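Local atomic coordinates of prefoldin beta subunit 2 (PDB entry 3AEI), a protein that probably acts as a beta-type subunit of the archaeal chaperone prefoldin, which captures unfolded proteins and delivers them to group II chaperonin. Residues A[18-23]-A[78-83]; A[25-30]-A[68-73]; A[36-41]-A[61-66]. All blocks are in the same frame, centred on the assembly; numbering follows the deposited sequence.

Overall arrangement
From the N terminus, helix 2-37 runs out first through 18-23, then 25-30, and ends in 36-41, where the chain leaves the helix for the hairpin of strands 46-50 and 53-57. Helix 59-93 then returns antiparallel, so the partners come in reverse order: 61-66 closes contact 3, 68-73 closes contact 2 and 78-83 closes contact 1. The three loops are nested without crossing, contact 3 innermost. Contacts 1 and 2 join through Leu23 and Tyr73, contacts 2 and 3 through Leu30 and Ile66. Together they tie the two helices of the coiled coil from the hairpin end, where other subunits assemble, along toward the chain termini.

Contact 1 of 3, residues A[18-23]-A[78-83]; sequences TLRQSL and EKLKKR
Leu80 lays its CD1 methyl against the backbone of Arg20, with Leu80 CD1 3.7 Å from Arg20 CA, in the antiparallel coiled coil formed by helices 2-37 and 59-93, the tentacle-like element of a prefoldin subunit. The short helical segments run at 150° to each other with their axes 9.6 Å apart. Leu80 CD1 is also bordered by Leu19 CB and lies 3.9 Å from Leu23 CD1, and the side chains of Leu23 and Leu80 cross at about a right angle. Leu80 thus places one methyl, CD1, among Leu19, Arg20 and Leu23, while its CB rests near the first carbons of the Arg20 side chain. The Arg20 chain starts with CG anti to the backbone N (chi1 -169°) and then bends at chi2 and chi3, which carries it past Lys81. Their contact is through the aliphatic part of the lysine, and the ammonium stays apart from the guanidinium. Salt bridges to Glu24 and Glu84 hold the arginine end and would offset the nearby positive charge. No hydrogen bond joins the two segments, and beyond Leu80 the overlap continues with Lys81 CG, 4.0 Å from Arg20 NE.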
loop_
_atom_site.group_PDB
_atom_site.type_symbol
_atom_site.label_atom_id
_atom_site.label_comp_id
_atom_site.label_asym_id
_atom_site.label_seq_id
_atom_site.Cartn_x
_atom_site.Cartn_y
_atom_site.Cartn_z
ATOM N N THR A 18 15.957 4.891 3.220
ATOM C CA THR A 18 14.675 4.319 2.792
ATOM C C THR A 18 13.544 5.270 3.134
ATOM O O THR A 18 12.667 5.503 2.312
ATOM C CB THR A 18 14.446 2.930 3.434
ATOM O OG1 THR A 18 15.337 2.016 2.796
ATOM C CG2 THR A 18 13.040 2.431 3.252
ATOM N N LEU A 19 13.580 5.858 4.328
ATOM C CA LEU A 19 12.519 6.822 4.702
ATOM C C LEU A 19 12.582 8.056 3.804
ATOM O O LEU A 19 11.562 8.561 3.322
ATOM C CB LEU A 19 12.715 7.296 6.146
ATOM C CG LEU A 19 11.820 6.811 7.285
ATOM C CD1 LEU A 19 11.235 5.470 6.997
ATOM C CD2 LEU A 19 12.651 6.800 8.571
ATOM N N ARG A 20 13.792 8.540 3.581
ATOM C CA ARG A 20 13.986 9.716 2.775
ATOM C C ARG A 20 13.521 9.526 1.338
ATOM O O ARG A 20 12.873 10.409 0.754
ATOM C CB ARG A 20 15.457 10.128 2.806
ATOM C CG ARG A 20 15.708 11.498 2.203
ATOM C CD ARG A 20 16.296 11.355 0.823
ATOM N NE ARG A 20 17.583 10.642 0.834
ATOM C CZ ARG A 20 18.115 10.026 -0.235
ATOM N NH1 ARG A 20 17.495 10.029 -1.413
ATOM N NH2 ARG A 20 19.271 9.378 -0.122
ATOM N N GLN A 21 13.828 8.370 0.770
ATOM C CA GLN A 21 13.447 8.102 -0.621
ATOM C C GLN A 21 11.933 8.003 -0.787
ATOM O O GLN A 21 11.389 8.327 -1.850
ATOM C CB GLN A 21 14.109 6.811 -1.083
ATOM C CG GLN A 21 15.606 7.005 -1.243
ATOM C CD GLN A 21 16.374 5.699 -1.296
ATOM O OE1 GLN A 21 15.869 4.640 -0.896
ATOM N NE2 GLN A 21 17.625 5.771 -1.733
ATOM N N SER A 22 11.266 7.526 0.263
ATOM C CA SER A 22 9.821 7.382 0.177
ATOM C C SER A 22 9.221 8.788 0.138
ATOM O O SER A 22 8.288 9.060 -0.611
ATOM C CB SER A 22 9.299 6.602 1.391
ATOM O OG SER A 22 7.877 6.615 1.411
ATOM N N LEU A 23 9.773 9.689 0.938
ATOM C CA LEU A 23 9.262 11.056 0.960
ATOM C C LEU A 23 9.558 11.778 -0.344
ATOM O O LEU A 23 8.699 12.502 -0.858
ATOM C CB LEU A 23 9.892 11.839 2.127
ATOM C CG LEU A 23 9.644 11.296 3.509
ATOM C CD1 LEU A 23 10.388 12.201 4.492
ATOM C CD2 LEU A 23 8.146 11.278 3.812
ATOM N N GLU A 78 15.301 17.276 4.179
ATOM C CA GLU A 78 16.536 17.982 4.530
ATOM C C GLU A 78 17.107 17.466 5.851
ATOM O O GLU A 78 18.327 17.288 5.986
ATOM C CB GLU A 78 16.293 19.495 4.646
ATOM C CG GLU A 78 16.308 20.220 3.306
ATOM C CD GLU A 78 15.837 21.669 3.397
ATOM O OE1 GLU A 78 15.733 22.328 2.335
ATOM O OE2 GLU A 78 15.569 22.145 4.526
ATOM N N LYS A 79 16.232 17.203 6.816
ATOM C CA LYS A 79 16.692 16.701 8.094
ATOM C C LYS A 79 17.274 15.311 7.970
ATOM O O LYS A 79 18.273 14.995 8.608
ATOM C CB LYS A 79 15.559 16.692 9.105
ATOM C CG LYS A 79 15.217 18.119 9.589
ATOM C CD LYS A 79 14.130 18.108 10.652
ATOM C CE LYS A 79 13.670 19.525 10.988
ATOM N NZ LYS A 79 12.502 19.515 11.900
ATOM N N LEU A 80 16.656 14.473 7.144
ATOM C CA LEU A 80 17.180 13.118 6.998
ATOM C C LEU A 80 18.495 13.131 6.218
ATOM O O LEU A 80 19.415 12.375 6.547
ATOM C CB LEU A 80 16.142 12.208 6.304
ATOM C CG LEU A 80 14.857 11.901 7.070
ATOM C CD1 LEU A 80 13.844 11.319 6.128
ATOM C CD2 LEU A 80 15.116 10.985 8.236
ATOM N N LYS A 81 18.602 13.981 5.191
ATOM C CA LYS A 81 19.825 14.053 4.408
ATOM C C LYS A 81 20.984 14.555 5.283
ATOM O O LYS A 81 22.132 14.148 5.107
ATOM C CB LYS A 81 19.637 14.930 3.146
ATOM C CG LYS A 81 18.801 14.216 2.044
ATOM C CD LYS A 81 18.634 14.988 0.722
ATOM C CE LYS A 81 19.869 14.877 -0.163
ATOM N NZ LYS A 81 19.630 15.413 -1.540
ATOM N N LYS A 82 20.693 15.406 6.251
ATOM C CA LYS A 82 21.775 15.879 7.099
ATOM C C LYS A 82 22.244 14.726 8.013
ATOM O O LYS A 82 23.447 14.612 8.282
ATOM C CB LYS A 82 21.323 17.141 7.854
ATOM C CG LYS A 82 21.733 17.221 9.285
ATOM C CD LYS A 82 20.810 16.357 10.111
ATOM C CE LYS A 82 19.453 16.996 10.353
ATOM N NZ LYS A 82 18.635 16.117 11.233
ATOM N N ARG A 83 21.325 13.862 8.459
ATOM C CA ARG A 83 21.705 12.699 9.281
ATOM C C ARG A 83 22.507 11.725 8.402
ATOM O O ARG A 83 23.474 11.120 8.874
ATOM C CB ARG A 83 20.478 11.962 9.859
ATOM C CG ARG A 83 19.835 12.579 11.129
ATOM C CD ARG A 83 18.601 11.762 11.656
ATOM N NE ARG A 83 18.966 10.436 12.166
ATOM C CZ ARG A 83 18.117 9.426 12.361
ATOM N NH1 ARG A 83 16.826 9.574 12.092
ATOM N NH2 ARG A 83 18.565 8.256 12.812
#

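Contact 2 of 3, residues A[25-30]-A[68-73]. With SO4 (sulfate ion), chain C.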
loop_
_atom_site.group_PDB
_atom_site.type_symbol
_atom_site.label_atom_id
_atom_site.label_comp_id
_atom_site.label_asym_id
_atom_site.label_seq_id
_atom_site.Cartn_x
_atom_site.Cartn_y
_atom_site.Cartn_z
ATOM N N LEU A 25 9.743 10.501 -3.266
ATOM C CA LEU A 25 8.845 10.003 -4.293
ATOM C C LEU A 25 7.485 10.713 -4.232
ATOM O O LEU A 25 6.939 11.142 -5.250
ATOM C CB LEU A 25 8.637 8.466 -4.172
ATOM C CG LEU A 25 7.528 7.901 -5.082
ATOM C CD1 LEU A 25 7.866 8.069 -6.567
ATOM C CD2 LEU A 25 7.334 6.453 -4.728
ATOM N N LYS A 26 6.954 10.819 -3.030
ATOM C CA LYS A 26 5.650 11.441 -2.866
ATOM C C LYS A 26 5.782 12.901 -3.228
ATOM O O LYS A 26 4.910 13.464 -3.871
ATOM C CB LYS A 26 5.162 11.291 -1.430
ATOM C CG LYS A 26 4.827 9.867 -1.023
ATOM C CD LYS A 26 4.358 9.908 0.429
ATOM C CE LYS A 26 4.171 8.521 0.992
ATOM N NZ LYS A 26 5.474 7.911 1.372
ATOM N N MET A 27 6.886 13.513 -2.845
ATOM C CA MET A 27 7.042 14.921 -3.156
ATOM C C MET A 27 7.083 15.171 -4.679
ATOM O O MET A 27 6.403 16.081 -5.197
ATOM C CB MET A 27 8.292 15.488 -2.455
ATOM C CG MET A 27 8.426 16.988 -2.657
ATOM S SD MET A 27 9.893 17.537 -1.779
ATOM C CE MET A 27 11.157 17.035 -2.904
ATOM N N LYS A 28 7.815 14.328 -5.410
ATOM C CA LYS A 28 7.951 14.455 -6.843
ATOM C C LYS A 28 6.619 14.150 -7.554
ATOM O O LYS A 28 6.324 14.751 -8.568
ATOM C CB LYS A 28 9.023 13.499 -7.392
ATOM C CG LYS A 28 10.458 13.810 -7.013
ATOM C CD LYS A 28 11.310 12.587 -7.388
ATOM C CE LYS A 28 12.777 12.716 -7.024
ATOM N NZ LYS A 28 13.490 11.402 -7.324
ATOM N N GLU A 29 5.844 13.203 -7.021
ATOM C CA GLU A 29 4.553 12.880 -7.622
ATOM C C GLU A 29 3.627 14.093 -7.517
ATOM O O GLU A 29 2.892 14.403 -8.452
ATOM C CB GLU A 29 3.922 11.655 -6.937
ATOM C CG GLU A 29 4.687 10.345 -7.248
ATOM C CD GLU A 29 4.266 9.160 -6.384
ATOM O OE1 GLU A 29 4.492 8.008 -6.821
ATOM O OE2 GLU A 29 3.736 9.356 -5.262
ATOM N N LEU A 30 3.651 14.789 -6.380
ATOM C CA LEU A 30 2.788 15.968 -6.213
ATOM C C LEU A 30 3.245 17.125 -7.102
ATOM O O LEU A 30 2.410 17.852 -7.624
ATOM C CB LEU A 30 2.735 16.443 -4.742
ATOM C CG LEU A 30 2.088 15.449 -3.771
ATOM C CD1 LEU A 30 2.338 15.937 -2.318
ATOM C CD2 LEU A 30 0.616 15.317 -4.040
ATOM N N ARG A 68 1.747 22.875 0.520
ATOM C CA ARG A 68 1.983 22.623 1.927
ATOM C C ARG A 68 2.712 21.302 2.098
ATOM O O ARG A 68 3.640 21.202 2.887
ATOM C CB ARG A 68 0.670 22.572 2.715
ATOM C CG ARG A 68 -0.128 23.877 2.691
ATOM C CD ARG A 68 -1.254 23.849 3.723
ATOM N NE ARG A 68 -2.275 24.865 3.491
ATOM C CZ ARG A 68 -3.413 24.646 2.838
ATOM N NH1 ARG A 68 -3.688 23.441 2.346
ATOM N NH2 ARG A 68 -4.286 25.628 2.685
ATOM N N SER A 69 2.288 20.293 1.343
ATOM C CA SER A 69 2.899 18.972 1.466
ATOM C C SER A 69 4.364 19.039 1.073
ATOM O O SER A 69 5.212 18.405 1.707
ATOM C CB SER A 69 2.143 17.954 0.570
ATOM O OG SER A 69 0.858 17.675 1.103
ATOM N N ARG A 70 4.675 19.800 0.028
ATOM C CA ARG A 70 6.069 19.909 -0.390
ATOM C C ARG A 70 6.913 20.516 0.716
ATOM O O ARG A 70 8.053 20.122 0.939
ATOM C CB ARG A 70 6.203 20.741 -1.661
ATOM C CG ARG A 70 5.932 19.946 -2.946
ATOM C CD ARG A 70 5.943 20.844 -4.169
ATOM N NE ARG A 70 7.131 21.686 -4.214
ATOM C CZ ARG A 70 7.294 22.697 -5.061
ATOM N NH1 ARG A 70 6.339 22.991 -5.941
ATOM N NH2 ARG A 70 8.407 23.423 -5.024
ATOM N N LEU A 71 6.348 21.479 1.434
ATOM C CA LEU A 71 7.089 22.103 2.527
ATOM C C LEU A 71 7.403 21.110 3.631
ATOM O O LEU A 71 8.525 21.051 4.136
ATOM C CB LEU A 71 6.266 23.266 3.074
ATOM C CG LEU A 71 6.933 24.274 3.992
ATOM C CD1 LEU A 71 8.304 24.673 3.444
ATOM C CD2 LEU A 71 6.005 25.463 4.113
ATOM N N VAL A 72 6.408 20.312 3.999
ATOM C CA VAL A 72 6.575 19.310 5.030
ATOM C C VAL A 72 7.593 18.288 4.514
ATOM O O VAL A 72 8.512 17.909 5.225
ATOM C CB VAL A 72 5.223 18.601 5.346
ATOM C CG1 VAL A 72 5.435 17.360 6.203
ATOM C CG2 VAL A 72 4.294 19.569 6.082
ATOM N N TYR A 73 7.449 17.845 3.266
ATOM C CA TYR A 73 8.408 16.843 2.792
ATOM C C TYR A 73 9.824 17.417 2.641
ATOM O O TYR A 73 10.791 16.779 3.044
ATOM C CB TYR A 73 7.959 16.210 1.465
ATOM C CG TYR A 73 6.691 15.389 1.537
ATOM C CD1 TYR A 73 6.503 14.458 2.546
ATOM C CD2 TYR A 73 5.721 15.485 0.539
ATOM C CE1 TYR A 73 5.387 13.626 2.561
ATOM C CE2 TYR A 73 4.596 14.659 0.549
ATOM C CZ TYR A 73 4.444 13.732 1.557
ATOM O OH TYR A 73 3.371 12.873 1.556
HETATM S S SO4 C . -2.744 19.791 3.658
HETATM O O1 SO4 C . -2.189 20.878 4.487
HETATM O O2 SO4 C . -1.643 19.013 3.063
HETATM O O3 SO4 C . -3.569 20.366 2.579
HETATM O O4 SO4 C . -3.572 18.910 4.504
#
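The Tyr73 ring meets Leu30 at its edge, where Leu30 CD1 lies close to the ring plane and 3.9 Å from Tyr73 CE2. Met27 CB and Lys26 CB approach the ring obliquely, Met27 CB lying 3.9 Å from Tyr73 CD2. With CG anti to the carbonyl carbon (chi1 -65°), Tyr73 sends its ring across to helix 2-37 and its hydroxyl past the Lys26 chain. There Lys26 CD comes within 3.3 Å of Tyr73 OH, a van der Waals contact of a methylene with the hydroxyl oxygen and not a hydrogen bond. The two side chains cross at about a right angle, and the lysine bends at chi4, turning its amino end from the ring.

Met27 and Tyr73 run alongside each other, pointing in opposing senses. Met27 CG, anti to the backbone N (chi1 -175°), touches Arg70 CG at 3.9 Å, and Met27 SD settles beside Tyr73 CB. The arginine therefore adds hydrocarbon here, while its guanidinium is held by salt bridges to Glu67 and Glu31. Leu30 CD1 also presses on Ser69 CB at 3.5 Å; Ser69 OG is bonded to His65 O, one turn back along its own helix.

Outward from this apolar strip lies a sulfate, probably from the crystallisation liquor. In one of its two modelled conformers, Arg68 NH1 makes a weak, doubtful bond to sulfate O3, which lies at the guanidinium edge.

Tyr73, Met27, Leu30, Arg70 and Ser69 join the middle of the antiparallel coiled coil, with segment axes 9.7 Å apart. Leu30 continues onto Ile66 of helix 59-93 toward the hairpin, and Ser51 of the second subunit, from the turn between strands 46-50 and 53-57, packs on Lys26 and Leu30.

Contact 3 of 3, residues A[36-41]-A[61-66]; sequences IITSLK and EAIEHI. With SO4 (sulfate ion), chain C.
Ile37 projects its CB toward helix 59-93, and from there its two branches part: Ile37 CG2 lies 4.3 Å from Ile63 CG1, while CG1 carries CD1 on to touch both Ala62 and Ile66. This is the hairpin end of the antiparallel prefoldin coiled coil, where helix 2-37 finishes. CG1 stands anti to the carbonyl carbon (chi1 -70°), and Ile37 CD1 reaches Ile66 CD1 tip to tip at 3.9 Å and Ala62 CB at 4.0 Å. All three residues are buried, and Ile46 of strand 46-50 packs on both Ile37 and Ala62, so the coiled-coil core runs on into the hairpin.

Thr38, the first residue to leave helical geometry, adds its methyl: Thr38 CG2 meets Ile63 CD1 at 3.7 Å. The other branch, Thr38 OG1, turns back to hydrogen-bond Glu34 O. The threonine thus offers its methyl, not its hydroxyl, to Ile63.

His65 binds the sulfate. His65 ND1 donates to sulfate O2 at 2.8 Å, the sulfur lying in the ring plane at the edge, and the second bond, to O3, is weak. Asp52 of the second subunit is hydrogen-bonded to His65 NE2, Leu53 of that subunit packs on His65 and Ile66, and Arg44 of the third subunit forms a salt bridge with Glu61. In the crystal both ring nitrogens of His65 are therefore engaged, which would restrain the ring's rotation.

At the helix end, Ile36 O accepts two bonds from one residue: Ser39 N at 3.0 Å, and Ser39 OG at 2.6 Å, on a lone pair in the carbonyl plane.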
loop_
_atom_site.group_PDB
_atom_site.type_symbol
_atom_site.label_atom_id
_atom_site.label_comp_id
_atom_site.label_asym_id
_atom_site.label_seq_id
_atom_site.Cartn_x
_atom_site.Cartn_y
_atom_site.Cartn_z
ATOM N N ILE A 36 0.448 19.401 -14.188
ATOM C CA ILE A 36 -0.717 19.063 -14.986
ATOM C C ILE A 36 -1.912 19.945 -14.624
ATOM O O ILE A 36 -2.644 20.464 -15.498
ATOM C CB ILE A 36 -1.136 17.605 -14.774
ATOM C CG1 ILE A 36 0.009 16.685 -15.235
ATOM C CG2 ILE A 36 -2.458 17.324 -15.480
ATOM C CD1 ILE A 36 -0.288 15.234 -15.173
ATOM N N ILE A 37 -2.117 20.102 -13.324
ATOM C CA ILE A 37 -3.249 20.879 -12.843
ATOM C C ILE A 37 -3.185 22.325 -13.290
ATOM O O ILE A 37 -4.220 22.956 -13.503
ATOM C CB ILE A 37 -3.289 20.805 -11.298
ATOM C CG1 ILE A 37 -3.691 19.384 -10.883
ATOM C CG2 ILE A 37 -4.280 21.810 -10.721
ATOM C CD1 ILE A 37 -3.316 19.059 -9.394
ATOM N N THR A 38 -1.980 22.846 -13.439
ATOM C CA THR A 38 -1.862 24.236 -13.836
ATOM C C THR A 38 -1.661 24.372 -15.342
ATOM O O THR A 38 -1.384 25.463 -15.821
ATOM C CB THR A 38 -0.717 24.924 -13.084
ATOM O OG1 THR A 38 0.541 24.297 -13.432
ATOM C CG2 THR A 38 -0.942 24.850 -11.582
ATOM N N SER A 39 -1.821 23.280 -16.084
ATOM C CA SER A 39 -1.647 23.332 -17.539
ATOM C C SER A 39 -2.863 23.963 -18.211
ATOM O O SER A 39 -3.833 24.327 -17.557
ATOM C CB SER A 39 -1.344 21.939 -18.129
ATOM O OG SER A 39 -2.417 21.020 -18.024
ATOM N N LEU A 40 -2.830 24.071 -19.528
ATOM C CA LEU A 40 -3.908 24.743 -20.233
ATOM C C LEU A 40 -5.294 24.106 -20.280
ATOM O O LEU A 40 -6.288 24.831 -20.201
ATOM C CB LEU A 40 -3.431 25.045 -21.647
ATOM C CG LEU A 40 -4.154 26.119 -22.447
ATOM C CD1 LEU A 40 -4.022 27.496 -21.764
ATOM C CD2 LEU A 40 -3.512 26.132 -23.829
ATOM N N LYS A 41 -5.383 22.784 -20.409
ATOM C CA LYS A 41 -6.689 22.127 -20.490
ATOM C C LYS A 41 -7.641 22.746 -19.470
ATOM O O LYS A 41 -7.324 22.846 -18.277
ATOM C CB LYS A 41 -6.584 20.613 -20.263
ATOM C CG LYS A 41 -7.940 19.902 -20.325
ATOM C CD LYS A 41 -7.823 18.384 -20.374
ATOM C CE LYS A 41 -9.201 17.721 -20.309
ATOM N NZ LYS A 41 -10.107 18.229 -21.383
ATOM N N GLU A 61 -7.604 24.268 -4.216
ATOM C CA GLU A 61 -7.384 23.464 -3.031
ATOM C C GLU A 61 -6.252 22.480 -3.298
ATOM O O GLU A 61 -5.432 22.215 -2.422
ATOM C CB GLU A 61 -8.664 22.688 -2.673
ATOM C CG GLU A 61 -9.780 23.615 -2.092
ATOM C CD GLU A 61 -11.146 22.941 -1.917
ATOM O OE1 GLU A 61 -11.441 21.940 -2.594
ATOM O OE2 GLU A 61 -11.963 23.452 -1.100
ATOM N N ALA A 62 -6.217 21.944 -4.513
ATOM C CA ALA A 62 -5.183 20.968 -4.891
ATOM C C ALA A 62 -3.811 21.617 -4.870
ATOM O O ALA A 62 -2.870 21.061 -4.336
ATOM C CB ALA A 62 -5.476 20.407 -6.285
ATOM N N ILE A 63 -3.709 22.818 -5.425
ATOM C CA ILE A 63 -2.431 23.504 -5.423
ATOM C C ILE A 63 -2.000 23.795 -3.964
ATOM O O ILE A 63 -0.834 23.617 -3.602
ATOM C CB ILE A 63 -2.516 24.817 -6.281
ATOM C CG1 ILE A 63 -2.729 24.444 -7.746
ATOM C CG2 ILE A 63 -1.224 25.626 -6.120
ATOM C CD1 ILE A 63 -3.104 25.629 -8.632
ATOM N N GLU A 64 -2.936 24.208 -3.116
ATOM C CA GLU A 64 -2.608 24.476 -1.713
ATOM C C GLU A 64 -2.070 23.244 -1.005
ATOM O O GLU A 64 -1.054 23.293 -0.287
ATOM C CB GLU A 64 -3.840 25.001 -0.988
ATOM C CG GLU A 64 -4.043 26.474 -1.171
ATOM C CD GLU A 64 -5.243 26.999 -0.404
ATOM O OE1 GLU A 64 -5.496 26.515 0.725
ATOM O OE2 GLU A 64 -5.917 27.908 -0.938
ATOM N N HIS A 65 -2.724 22.119 -1.258
ATOM C CA HIS A 65 -2.291 20.877 -0.669
ATOM C C HIS A 65 -0.878 20.510 -1.159
ATOM O O HIS A 65 -0.023 20.092 -0.365
ATOM C CB HIS A 65 -3.277 19.769 -1.018
ATOM C CG HIS A 65 -2.787 18.408 -0.659
ATOM N ND1 HIS A 65 -2.510 18.029 0.640
ATOM C CD2 HIS A 65 -2.507 17.336 -1.439
ATOM C CE1 HIS A 65 -2.084 16.777 0.641
ATOM N NE2 HIS A 65 -2.069 16.338 -0.604
ATOM N N ILE A 66 -0.632 20.673 -2.454
ATOM C CA ILE A 66 0.661 20.329 -3.000
ATOM C C ILE A 66 1.761 21.212 -2.392
ATOM O O ILE A 66 2.799 20.717 -1.946
ATOM C CB ILE A 66 0.657 20.465 -4.512
ATOM C CG1 ILE A 66 -0.286 19.402 -5.128
ATOM C CG2 ILE A 66 2.100 20.259 -5.054
ATOM C CD1 ILE A 66 -0.601 19.610 -6.582
HETATM S S SO4 C . -2.744 19.791 3.658
HETATM O O1 SO4 C . -2.189 20.878 4.487
HETATM O O2 SO4 C . -1.643 19.013 3.063
HETATM O O3 SO4 C . -3.569 20.366 2.579
HETATM O O4 SO4 C . -3.572 18.910 4.504
#